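Local coordinates for homoserine kinase (Listeria monocytogenes, PDB 3HUL), which probably catalyses the ATP-dependent phosphorylation of L-homoserine to O-phospho-L-homoserine, a step in the biosynthesis of L-threonine, at residues A[237-241]-A[253-259]; A[42-46]-A[73-77]; A[186-190]-A[211-215]; A[134-138]-A[195-199]. All blocks are in the same frame, centred on the assembly; numbering follows the deposited sequence.

How the contacts relate
Contacts 1 and 4 are buried; contacts 2 and 3 are partly buried. Contact 2 stands apart, its nearest atoms about 18 Å or more from the others, and holds the parallel edge of the mixed sheet by backbone bonds. Contact 4 reaches that same sheet, but through side chains, and shares helix 181-198 with contact 3. These two lie near each other, both against the third subunit, and neither has a hydrogen bond between its segments. Contact 1 combines both chemistries in the four-stranded antiparallel sheet: two backbone bonds form the bulge and apolar groups fill the remainder. It touches contact 3 where Glu211 OE2 lies 3.4 Å from Ala241 CA.

Contact 1. Residues A[237-241]-A[253-259]; sequences QGAYA and VFAPRNL
The Tyr240 ring carries Pro256 on one face: Pro256 CD lies 3.8 Å from the ring centroid and 24° off its normal, a CH-pi contact displaced toward the phenol end, while Phe254 O and Ala255 C approach obliquely. The Phe254 ring has Ala241 O at its edge, near its plane. Tyrosine suits this place because its long flat ring can lie against the chain as the strand gives way to proline, and a proline CD, polarised by the neighbouring nitrogen, is a good CH partner. The tyrosine CG stands opposite its own carbonyl carbon (chi1 -51°), which carries the ring along residues 254-256. On the backbone, Tyr240 N donates to Phe254 O at 2.7 Å and Phe254 N to Ala241 O at 2.8 Å. Ala239 CB packs on Val253 CG1 at 3.8 Å, where a small methyl fits against Ala234 and Leu263 of helices 227-235 and 260-268. Just before it, Gly238 follows helix 227-235 and closes its last turn in a Schellman motif; its positive phi and the nearness of Leu259 CD1 both suit a residue without a side chain. Asn258 of the second subunit packs on Pro256 and Leu259. Because Tyr240 and Ala241 together face the single residue Phe254, the pairing is a classic beta bulge, set where strand 241-244 begins beside strand 251-255 in the antiparallel C-terminal sheet of this GHMP kinase.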
loop_
_atom_site.group_PDB
_atom_site.type_symbol
_atom_site.label_atom_id
_atom_site.label_comp_id
_atom_site.label_asym_id
_atom_site.label_seq_id
_atom_site.Cartn_x
_atom_site.Cartn_y
_atom_site.Cartn_z
ATOM N N GLN A 237 -27.718 -1.491 8.156
ATOM C CA GLN A 237 -27.018 -2.364 9.109
ATOM C C GLN A 237 -25.475 -2.277 9.006
ATOM O O GLN A 237 -24.758 -2.891 9.797
ATOM C CB GLN A 237 -27.461 -3.819 8.959
ATOM C CG GLN A 237 -28.977 -4.041 9.057
ATOM C CD GLN A 237 -29.368 -5.484 8.774
ATOM O OE1 GLN A 237 -28.753 -6.418 9.280
ATOM N NE2 GLN A 237 -30.398 -5.665 7.973
ATOM N N GLY A 238 -24.972 -1.504 8.046
ATOM C CA GLY A 238 -23.539 -1.237 7.957
ATOM C C GLY A 238 -22.882 -1.796 6.706
ATOM O O GLY A 238 -21.655 -1.872 6.625
ATOM N N ALA A 239 -23.687 -2.227 5.737
ATOM C CA ALA A 239 -23.135 -2.678 4.462
ATOM C C ALA A 239 -22.573 -1.445 3.732
ATOM O O ALA A 239 -23.007 -0.317 3.976
ATOM C CB ALA A 239 -24.187 -3.396 3.624
ATOM N N TYR A 240 -21.604 -1.670 2.850
ATOM C CA TYR A 240 -21.002 -0.576 2.078
ATOM C C TYR A 240 -21.828 -0.113 0.899
ATOM O O TYR A 240 -21.870 1.072 0.585
ATOM C CB TYR A 240 -19.631 -1.004 1.569
ATOM C CG TYR A 240 -18.732 -1.570 2.639
ATOM C CD1 TYR A 240 -18.464 -0.841 3.802
ATOM C CD2 TYR A 240 -18.108 -2.812 2.466
ATOM C CE1 TYR A 240 -17.627 -1.360 4.807
ATOM C CE2 TYR A 240 -17.242 -3.344 3.470
ATOM C CZ TYR A 240 -17.016 -2.614 4.618
ATOM O OH TYR A 240 -16.170 -3.106 5.589
ATOM N N ALA A 241 -22.484 -1.053 0.235
ATOM C CA ALA A 241 -23.038 -0.799 -1.086
ATOM C C ALA A 241 -23.802 -2.029 -1.582
ATOM O O ALA A 241 -23.536 -3.141 -1.148
ATOM C CB ALA A 241 -21.889 -0.487 -2.064
ATOM N N VAL A 253 -24.183 -7.269 -2.597
ATOM C CA VAL A 253 -24.139 -6.398 -1.456
ATOM C C VAL A 253 -22.728 -6.542 -0.907
ATOM O O VAL A 253 -22.264 -7.640 -0.653
ATOM C CB VAL A 253 -25.182 -6.814 -0.375
ATOM C CG1 VAL A 253 -25.004 -6.024 0.946
ATOM C CG2 VAL A 253 -26.640 -6.681 -0.913
ATOM N N PHE A 254 -22.043 -5.426 -0.727
ATOM C CA PHE A 254 -20.684 -5.468 -0.169
ATOM C C PHE A 254 -20.776 -5.101 1.320
ATOM O O PHE A 254 -21.382 -4.099 1.658
ATOM C CB PHE A 254 -19.753 -4.497 -0.934
ATOM C CG PHE A 254 -19.509 -4.882 -2.399
ATOM C CD1 PHE A 254 -18.295 -5.460 -2.793
ATOM C CD2 PHE A 254 -20.482 -4.650 -3.370
ATOM C CE1 PHE A 254 -18.068 -5.836 -4.145
ATOM C CE2 PHE A 254 -20.276 -4.996 -4.723
ATOM C CZ PHE A 254 -19.053 -5.602 -5.113
ATOM N N ALA A 255 -20.168 -5.890 2.196
ATOM C CA ALA A 255 -20.338 -5.685 3.651
ATOM C C ALA A 255 -19.143 -6.121 4.463
ATOM O O ALA A 255 -18.442 -7.035 4.072
ATOM C CB ALA A 255 -21.583 -6.474 4.142
ATOM N N PRO A 256 -18.919 -5.481 5.620
ATOM C CA PRO A 256 -17.897 -5.958 6.547
ATOM C C PRO A 256 -18.082 -7.465 6.771
ATOM O O PRO A 256 -19.239 -7.971 6.811
ATOM C CB PRO A 256 -18.221 -5.217 7.835
ATOM C CG PRO A 256 -18.885 -3.971 7.395
ATOM C CD PRO A 256 -19.647 -4.315 6.151
ATOM N N ARG A 257 -16.973 -8.184 6.908
ATOM C CA ARG A 257 -17.060 -9.621 7.111
ATOM C C ARG A 257 -17.832 -10.059 8.343
ATOM O O ARG A 257 -18.484 -11.095 8.303
ATOM C CB ARG A 257 -15.698 -10.294 7.130
ATOM C CG ARG A 257 -15.527 -11.231 5.956
ATOM C CD ARG A 257 -14.692 -12.431 6.324
ATOM N NE ARG A 257 -13.377 -12.319 5.708
ATOM C CZ ARG A 257 -12.548 -13.342 5.519
ATOM N NH1 ARG A 257 -12.892 -14.561 5.912
ATOM N NH2 ARG A 257 -11.369 -13.138 4.930
ATOM N N ASN A 258 -17.760 -9.300 9.428
ATOM C CA ASN A 258 -18.456 -9.703 10.654
ATOM C C ASN A 258 -19.975 -9.682 10.460
ATOM O O ASN A 258 -20.685 -10.315 11.199
ATOM C CB ASN A 258 -18.048 -8.825 11.845
ATOM C CG ASN A 258 -18.502 -7.390 11.690
ATOM O OD1 ASN A 258 -17.903 -6.603 10.971
ATOM N ND2 ASN A 258 -19.549 -7.040 12.384
ATOM N N LEU A 259 -20.437 -8.971 9.435
ATOM C CA LEU A 259 -21.858 -8.797 9.169
ATOM C C LEU A 259 -22.427 -9.819 8.195
ATOM O O LEU A 259 -23.640 -9.886 8.022
ATOM C CB LEU A 259 -22.123 -7.413 8.591
ATOM C CG LEU A 259 -22.375 -6.211 9.489
ATOM C CD1 LEU A 259 -22.685 -5.023 8.606
ATOM C CD2 LEU A 259 -23.555 -6.489 10.465
#

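Contact 2. Residues A[42-46]-A[73-77]; sequences IEHNI and HLVMT
Ile42 and Glu43 pair in parallel with Leu74 and Val75, joining strands 41-43 and 72-78 of a beta-alpha-beta unit whose crossover helix is 57-65. Strand 72-78 also pairs, antiparallel, with strand 27-36, so the short strand lies at the margin of the mixed sheet. Two backbone bonds set the register: Glu43 N to Leu74 O at 2.8 Å and Met76 N to Glu43 O at 3.0 Å, the latter almost in line with the carbonyl bond. Ile42 and Leu74 put their apolar branches on the face covered by the crossover helix, with Ile42 CG1 3.8 Å from Leu74 CD1 and Ile59 beyond. Glu43 and Val75 share the exposed face, where a carboxylate can meet solvent. Farther along, His44 ND1 accepts the Ile46 N-H in the imidazole plane (2.9 Å), while NE2 bonds to Ile50 O; both ring nitrogens are thus engaged, which fixes the ring. The chain here places Ile46 against Met76, its side chain about 4 Å from that of Pro82, a residue predicted to bind ATP. Flexible methionine can fold its chain to touch both isoleucines: Met76 CB meets Ile42 CG2 at 3.6 Å, and its SD meets Ile46 CD1 at 3.5 Å.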
loop_
_atom_site.group_PDB
_atom_site.type_symbol
_atom_site.label_atom_id
_atom_site.label_comp_id
_atom_site.label_asym_id
_atom_site.label_seq_id
_atom_site.Cartn_x
_atom_site.Cartn_y
_atom_site.Cartn_z
ATOM N N ILE A 42 -17.673 -33.483 -22.758
ATOM C CA ILE A 42 -17.700 -32.972 -21.394
ATOM C C ILE A 42 -18.941 -33.509 -20.727
ATOM O O ILE A 42 -20.051 -33.240 -21.183
ATOM C CB ILE A 42 -17.767 -31.418 -21.325
ATOM C CG1 ILE A 42 -16.568 -30.778 -22.009
ATOM C CG2 ILE A 42 -17.847 -30.950 -19.879
ATOM C CD1 ILE A 42 -16.682 -29.276 -22.150
ATOM N N GLU A 43 -18.758 -34.259 -19.647
ATOM C CA GLU A 43 -19.877 -34.666 -18.821
ATOM C C GLU A 43 -20.201 -33.522 -17.883
ATOM O O GLU A 43 -19.296 -32.953 -17.258
ATOM C CB GLU A 43 -19.543 -35.920 -18.016
ATOM C CG GLU A 43 -20.707 -36.444 -17.171
ATOM C CD GLU A 43 -20.265 -37.443 -16.111
ATOM O OE1 GLU A 43 -20.836 -37.411 -14.994
ATOM O OE2 GLU A 43 -19.339 -38.250 -16.388
ATOM N N HIS A 44 -21.486 -33.184 -17.798
ATOM C CA HIS A 44 -21.974 -32.151 -16.891
ATOM C C HIS A 44 -23.482 -32.179 -16.784
ATOM O O HIS A 44 -24.156 -32.705 -17.668
ATOM C CB HIS A 44 -21.507 -30.750 -17.318
ATOM C CG HIS A 44 -22.256 -30.165 -18.482
ATOM N ND1 HIS A 44 -23.538 -29.666 -18.374
ATOM C CD2 HIS A 44 -21.871 -29.931 -19.760
ATOM C CE1 HIS A 44 -23.922 -29.182 -19.542
ATOM N NE2 HIS A 44 -22.926 -29.328 -20.399
ATOM N N ASN A 45 -23.996 -31.587 -15.710
ATOM C CA ASN A 45 -25.431 -31.381 -15.535
ATOM C C ASN A 45 -25.784 -29.898 -15.280
ATOM O O ASN A 45 -26.617 -29.590 -14.429
ATOM C CB ASN A 45 -25.984 -32.301 -14.421
ATOM C CG ASN A 45 -25.107 -32.312 -13.155
ATOM O OD1 ASN A 45 -23.871 -32.293 -13.225
ATOM N ND2 ASN A 45 -25.751 -32.369 -11.996
ATOM N N ILE A 46 -25.152 -28.988 -16.026
ATOM C CA ILE A 46 -25.351 -27.537 -15.816
ATOM C C ILE A 46 -26.698 -27.041 -16.374
ATOM O O ILE A 46 -27.224 -26.012 -15.927
ATOM C CB ILE A 46 -24.155 -26.686 -16.363
ATOM C CG1 ILE A 46 -22.877 -26.990 -15.578
ATOM C CG2 ILE A 46 -24.451 -25.172 -16.302
ATOM C CD1 ILE A 46 -21.612 -26.492 -16.261
ATOM N N HIS A 73 -12.008 -36.771 -22.961
ATOM C CA HIS A 73 -13.250 -36.711 -22.199
ATOM C C HIS A 73 -12.942 -35.902 -20.944
ATOM O O HIS A 73 -11.815 -35.954 -20.439
ATOM C CB HIS A 73 -13.720 -38.119 -21.791
ATOM C CG HIS A 73 -14.146 -38.978 -22.946
ATOM N ND1 HIS A 73 -13.876 -40.331 -23.009
ATOM C CD2 HIS A 73 -14.811 -38.673 -24.089
ATOM C CE1 HIS A 73 -14.363 -40.823 -24.137
ATOM N NE2 HIS A 73 -14.932 -39.838 -24.811
ATOM N N LEU A 74 -13.933 -35.162 -20.447
ATOM C CA LEU A 74 -13.755 -34.250 -19.298
ATOM C C LEU A 74 -14.995 -34.294 -18.449
ATOM O O LEU A 74 -16.062 -34.640 -18.943
ATOM C CB LEU A 74 -13.513 -32.800 -19.750
ATOM C CG LEU A 74 -12.455 -32.559 -20.825
ATOM C CD1 LEU A 74 -13.116 -32.400 -22.181
ATOM C CD2 LEU A 74 -11.624 -31.335 -20.529
ATOM N N VAL A 75 -14.846 -33.960 -17.172
ATOM C CA VAL A 75 -15.966 -33.822 -16.245
ATOM C C VAL A 75 -15.936 -32.396 -15.697
ATOM O O VAL A 75 -14.877 -31.913 -15.283
ATOM C CB VAL A 75 -15.874 -34.831 -15.065
ATOM C CG1 VAL A 75 -17.171 -34.840 -14.249
ATOM C CG2 VAL A 75 -15.521 -36.245 -15.569
ATOM N N MET A 76 -17.107 -31.752 -15.679
ATOM C CA MET A 76 -17.260 -30.334 -15.335
ATOM C C MET A 76 -18.205 -30.158 -14.156
ATOM O O MET A 76 -19.350 -30.603 -14.211
ATOM C CB MET A 76 -17.816 -29.546 -16.530
ATOM C CG MET A 76 -17.192 -28.158 -16.741
ATOM S SD MET A 76 -18.291 -26.773 -17.158
ATOM C CE MET A 76 -18.871 -27.194 -18.781
ATOM N N THR A 77 -17.718 -29.516 -13.094
ATOM C CA THR A 77 -18.556 -29.021 -11.999
ATOM C C THR A 77 -18.516 -27.497 -12.119
ATOM O O THR A 77 -17.454 -26.913 -12.354
ATOM C CB THR A 77 -18.003 -29.463 -10.613
ATOM O OG1 THR A 77 -18.188 -30.870 -10.453
ATOM C CG2 THR A 77 -18.709 -28.766 -9.470
#

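Contact 3. Residues A[186-190]-A[211-215]; sequences QASSI and ERDLW
Ala187 lays its methyl on the indole of Trp215: CB is 3.8 Å from the centroid of the six-membered ring and 22° off its normal, a CH-pi contact over the face, with CE2 and CZ2 the nearest ring atoms. The same methyl meets Leu214 CB at 3.7 Å, so this one small group is held between two neighbouring residues of the loop. Alanine suits the position, since its short side chain lets the loop come close to the helix. One turn further along helix 181-198, Ile190 CG1 meets Leu214 CD1 at 3.7 Å, the two side chains crossing at about a right angle. Leu214 reaches both helix residues from a backbone with positive phi (76°), uncommon for a residue other than glycine. In the second shell, Trp215 NE1 is hydrogen-bonded to Pro16 O, which satisfies the indole's polar atom and helps fix the ring's rotation. The helix turn is knit by Gln186 O, which accepts from Ile190 N and, at 2.6 Å, from Ser189 OG, both on the same face of the carbonyl. Farther out, Ala139 of the third subunit packs on Ser189 and Ile190. No hydrogen bond joins residues 186-190 to residues 211-215, so the contact between helix 181-198 and the loop following helix 203-210 rests here on apolar packing and the CH-pi contact.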
loop_
_atom_site.group_PDB
_atom_site.type_symbol
_atom_site.label_atom_id
_atom_site.label_comp_id
_atom_site.label_asym_id
_atom_site.label_seq_id
_atom_site.Cartn_x
_atom_site.Cartn_y
_atom_site.Cartn_z
ATOM N N GLN A 186 -15.807 13.216 -15.317
ATOM C CA GLN A 186 -16.411 13.018 -14.022
ATOM C C GLN A 186 -16.549 11.527 -13.646
ATOM O O GLN A 186 -16.262 11.140 -12.502
ATOM C CB GLN A 186 -17.760 13.732 -13.977
ATOM C CG GLN A 186 -18.611 13.382 -12.778
ATOM C CD GLN A 186 -19.785 14.350 -12.560
ATOM O OE1 GLN A 186 -19.587 15.550 -12.322
ATOM N NE2 GLN A 186 -21.012 13.812 -12.587
ATOM N N ALA A 187 -16.971 10.697 -14.595
ATOM C CA ALA A 187 -17.115 9.267 -14.324
ATOM C C ALA A 187 -15.752 8.647 -14.032
ATOM O O ALA A 187 -15.630 7.744 -13.214
ATOM C CB ALA A 187 -17.759 8.558 -15.486
ATOM N N SER A 188 -14.739 9.125 -14.731
ATOM C CA SER A 188 -13.395 8.666 -14.479
ATOM C C SER A 188 -12.994 9.013 -13.049
ATOM O O SER A 188 -12.491 8.171 -12.315
ATOM C CB SER A 188 -12.426 9.280 -15.488
ATOM O OG SER A 188 -11.129 8.781 -15.258
ATOM N N SER A 189 -13.286 10.246 -12.638
ATOM C CA SER A 189 -12.841 10.740 -11.334
ATOM C C SER A 189 -13.487 9.955 -10.209
ATOM O O SER A 189 -12.871 9.732 -9.181
ATOM C CB SER A 189 -13.091 12.247 -11.197
ATOM O OG SER A 189 -14.480 12.513 -11.138
ATOM N N ILE A 190 -14.699 9.464 -10.433
ATOM C CA ILE A 190 -15.392 8.637 -9.429
ATOM C C ILE A 190 -14.765 7.243 -9.247
ATOM O O ILE A 190 -14.674 6.723 -8.125
ATOM C CB ILE A 190 -16.909 8.527 -9.779
ATOM C CG1 ILE A 190 -17.562 9.924 -9.772
ATOM C CG2 ILE A 190 -17.647 7.532 -8.846
ATOM C CD1 ILE A 190 -17.384 10.727 -8.465
ATOM N N GLU A 211 -21.656 2.759 -6.078
ATOM C CA GLU A 211 -23.102 2.792 -6.394
ATOM C C GLU A 211 -23.506 3.758 -7.516
ATOM O O GLU A 211 -24.613 3.665 -8.028
ATOM C CB GLU A 211 -23.944 3.070 -5.140
ATOM C CG GLU A 211 -23.967 1.889 -4.180
ATOM C CD GLU A 211 -24.971 2.014 -3.051
ATOM O OE1 GLU A 211 -25.241 3.134 -2.553
ATOM O OE2 GLU A 211 -25.482 0.961 -2.642
ATOM N N ARG A 212 -22.623 4.679 -7.900
ATOM C CA ARG A 212 -22.909 5.572 -9.030
ATOM C C ARG A 212 -22.604 4.905 -10.393
ATOM O O ARG A 212 -21.585 4.222 -10.555
ATOM C CB ARG A 212 -22.170 6.893 -8.843
ATOM C CG ARG A 212 -22.266 7.404 -7.416
ATOM C CD ARG A 212 -22.596 8.871 -7.329
ATOM N NE ARG A 212 -22.640 9.312 -5.929
ATOM C CZ ARG A 212 -23.125 10.482 -5.512
ATOM N NH1 ARG A 212 -23.624 11.363 -6.379
ATOM N NH2 ARG A 212 -23.112 10.773 -4.218
ATOM N N ASP A 213 -23.499 5.057 -11.364
ATOM C CA ASP A 213 -23.328 4.337 -12.645
ATOM C C ASP A 213 -22.442 5.096 -13.648
ATOM O O ASP A 213 -21.296 4.690 -13.897
ATOM C CB ASP A 213 -24.688 3.923 -13.258
ATOM C CG ASP A 213 -25.633 5.108 -13.501
ATOM O OD1 ASP A 213 -25.184 6.287 -13.440
ATOM O OD2 ASP A 213 -26.835 4.847 -13.773
ATOM N N LEU A 214 -23.017 6.165 -14.209
ATOM C CA LEU A 214 -22.374 7.223 -15.014
ATOM C C LEU A 214 -21.986 6.918 -16.458
ATOM O O LEU A 214 -21.771 7.854 -17.242
ATOM C CB LEU A 214 -21.209 7.877 -14.261
ATOM C CG LEU A 214 -21.495 8.513 -12.897
ATOM C CD1 LEU A 214 -20.172 8.778 -12.193
ATOM C CD2 LEU A 214 -22.325 9.799 -13.013
ATOM N N TRP A 215 -21.911 5.642 -16.821
ATOM C CA TRP A 215 -21.304 5.251 -18.101
ATOM C C TRP A 215 -22.238 5.006 -19.311
ATOM O O TRP A 215 -23.458 4.906 -19.174
ATOM C CB TRP A 215 -20.364 4.059 -17.899
ATOM C CG TRP A 215 -19.053 4.441 -17.283
ATOM C CD1 TRP A 215 -18.602 4.102 -16.045
ATOM C CD2 TRP A 215 -18.024 5.247 -17.874
ATOM N NE1 TRP A 215 -17.357 4.624 -15.830
ATOM C CE2 TRP A 215 -16.976 5.336 -16.934
ATOM C CE3 TRP A 215 -17.888 5.907 -19.107
ATOM C CZ2 TRP A 215 -15.812 6.052 -17.178
ATOM C CZ3 TRP A 215 -16.720 6.622 -19.352
ATOM C CH2 TRP A 215 -15.700 6.689 -18.389
#

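Contact 4. Residues A[134-138]-A[195-199]; sequences NWVVG and IAAIL
Trp135 of strand 135-141 and Ile198 of helix 181-198 approach from opposite directions, the central encounter of a helix packed against the mixed sheet of this GHMP kinase fold. The indole projects from the strand with CG set opposite the backbone N (chi1 168°), the rotation that carries its six-membered ring out to Ile195 and Ile198. Ile198 comes over one face of that ring. Its CD1 lies 4.1 Å from the centroid, 28° off the normal, offset toward the rim, while its other branch, CG2, touches Trp135 CZ3 at 3.5 Å. A beta-branched isoleucine suits this place because its two arms spread along the ring and cover both CZ2 and CZ3. Ile195, one turn earlier, takes the edge instead: its CG1 lies near the ring plane, 4.0 Å from Trp135 CZ2, the two side chains running at a slant to each other. Leu199 CD1 approaches Trp135 CH2 obliquely at 4.1 Å. Three residues of 195-199 thus gather about the far end of one large aromatic, which a flat, broad side chain such as tryptophan is able to bridge. Phe152 adds an edge-to-face ring contact to Trp135, and Cys21 and Leu23 of strand 21-25 also touch it. On the third subunit, His150 NE2 is hydrogen-bonded to Ala196 O, and Leu199 of that copy packs on Leu199, placing residues 195-199 at a subunit interface. Two residues along the strand, Val137 again faces the helix and meets Ile195 tip to tip, its CG1 4.0 Å from Ile195 CD1.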
loop_
_atom_site.group_PDB
_atom_site.type_symbol
_atom_site.label_atom_id
_atom_site.label_comp_id
_atom_site.label_asym_id
_atom_site.label_seq_id
_atom_site.Cartn_x
_atom_site.Cartn_y
_atom_site.Cartn_z
ATOM N N ASN A 134 -8.223 -12.214 -6.715
ATOM C CA ASN A 134 -8.451 -10.997 -5.977
ATOM C C ASN A 134 -9.026 -9.858 -6.826
ATOM O O ASN A 134 -9.899 -10.080 -7.661
ATOM C CB ASN A 134 -7.159 -10.593 -5.241
ATOM C CG ASN A 134 -7.428 -10.192 -3.830
ATOM O OD1 ASN A 134 -8.307 -9.363 -3.574
ATOM N ND2 ASN A 134 -6.701 -10.790 -2.895
ATOM N N TRP A 135 -8.518 -8.651 -6.621
ATOM C CA TRP A 135 -9.073 -7.439 -7.244
ATOM C C TRP A 135 -8.065 -6.946 -8.277
ATOM O O TRP A 135 -6.872 -6.768 -7.957
ATOM C CB TRP A 135 -9.410 -6.387 -6.171
ATOM C CG TRP A 135 -9.707 -5.008 -6.687
ATOM C CD1 TRP A 135 -10.461 -4.674 -7.776
ATOM C CD2 TRP A 135 -9.248 -3.773 -6.126
ATOM N NE1 TRP A 135 -10.492 -3.314 -7.932
ATOM C CE2 TRP A 135 -9.752 -2.734 -6.936
ATOM C CE3 TRP A 135 -8.489 -3.445 -4.996
ATOM C CZ2 TRP A 135 -9.521 -1.373 -6.657
ATOM C CZ3 TRP A 135 -8.228 -2.097 -4.728
ATOM C CH2 TRP A 135 -8.740 -1.075 -5.569
ATOM N N VAL A 136 -8.527 -6.799 -9.520
ATOM C CA VAL A 136 -7.666 -6.305 -10.606
ATOM C C VAL A 136 -8.211 -5.016 -11.183
ATOM O O VAL A 136 -9.401 -4.932 -11.492
ATOM C CB VAL A 136 -7.478 -7.334 -11.744
ATOM C CG1 VAL A 136 -6.384 -6.821 -12.801
ATOM C CG2 VAL A 136 -7.057 -8.649 -11.160
ATOM N N VAL A 137 -7.345 -4.007 -11.266
ATOM C CA VAL A 137 -7.642 -2.783 -12.001
ATOM C C VAL A 137 -6.920 -2.895 -13.341
ATOM O O VAL A 137 -5.695 -3.083 -13.389
ATOM C CB VAL A 137 -7.170 -1.516 -11.247
ATOM C CG1 VAL A 137 -7.368 -0.232 -12.098
ATOM C CG2 VAL A 137 -7.843 -1.400 -9.909
ATOM N N GLY A 138 -7.673 -2.763 -14.425
ATOM C CA GLY A 138 -7.163 -3.081 -15.748
ATOM C C GLY A 138 -7.480 -2.049 -16.792
ATOM O O GLY A 138 -8.379 -1.210 -16.630
ATOM N N ILE A 195 -11.074 3.634 -6.251
ATOM C CA ILE A 195 -9.812 2.900 -6.131
ATOM C C ILE A 195 -8.939 3.464 -4.986
ATOM O O ILE A 195 -8.462 2.731 -4.132
ATOM C CB ILE A 195 -9.011 2.913 -7.473
ATOM C CG1 ILE A 195 -9.739 2.116 -8.564
ATOM C CG2 ILE A 195 -7.620 2.398 -7.274
ATOM C CD1 ILE A 195 -9.374 2.566 -10.003
ATOM N N ALA A 196 -8.750 4.775 -4.955
ATOM C CA ALA A 196 -7.958 5.381 -3.890
ATOM C C ALA A 196 -8.538 5.094 -2.484
ATOM O O ALA A 196 -7.795 4.877 -1.526
ATOM C CB ALA A 196 -7.843 6.868 -4.113
ATOM N N ALA A 197 -9.859 5.075 -2.365
ATOM C CA ALA A 197 -10.498 4.874 -1.057
ATOM C C ALA A 197 -10.342 3.460 -0.567
ATOM O O ALA A 197 -10.171 3.230 0.647
ATOM C CB ALA A 197 -12.017 5.303 -1.096
ATOM N N ILE A 198 -10.400 2.506 -1.499
ATOM C CA ILE A 198 -10.260 1.113 -1.154
ATOM C C ILE A 198 -8.914 0.929 -0.529
ATOM O O ILE A 198 -8.782 0.199 0.469
ATOM C CB ILE A 198 -10.461 0.131 -2.365
ATOM C CG1 ILE A 198 -11.931 0.134 -2.804
ATOM C CG2 ILE A 198 -10.088 -1.309 -1.922
ATOM C CD1 ILE A 198 -12.220 -0.404 -4.203
ATOM N N LEU A 199 -7.914 1.631 -1.077
ATOM C CA LEU A 199 -6.541 1.492 -0.578
ATOM C C LEU A 199 -6.258 2.251 0.745
ATOM O O LEU A 199 -5.208 2.039 1.360
ATOM C CB LEU A 199 -5.503 1.735 -1.718
ATOM C CG LEU A 199 -5.563 0.516 -2.698
ATOM C CD1 LEU A 199 -5.443 0.865 -4.156
ATOM C CD2 LEU A 199 -4.471 -0.494 -2.322
#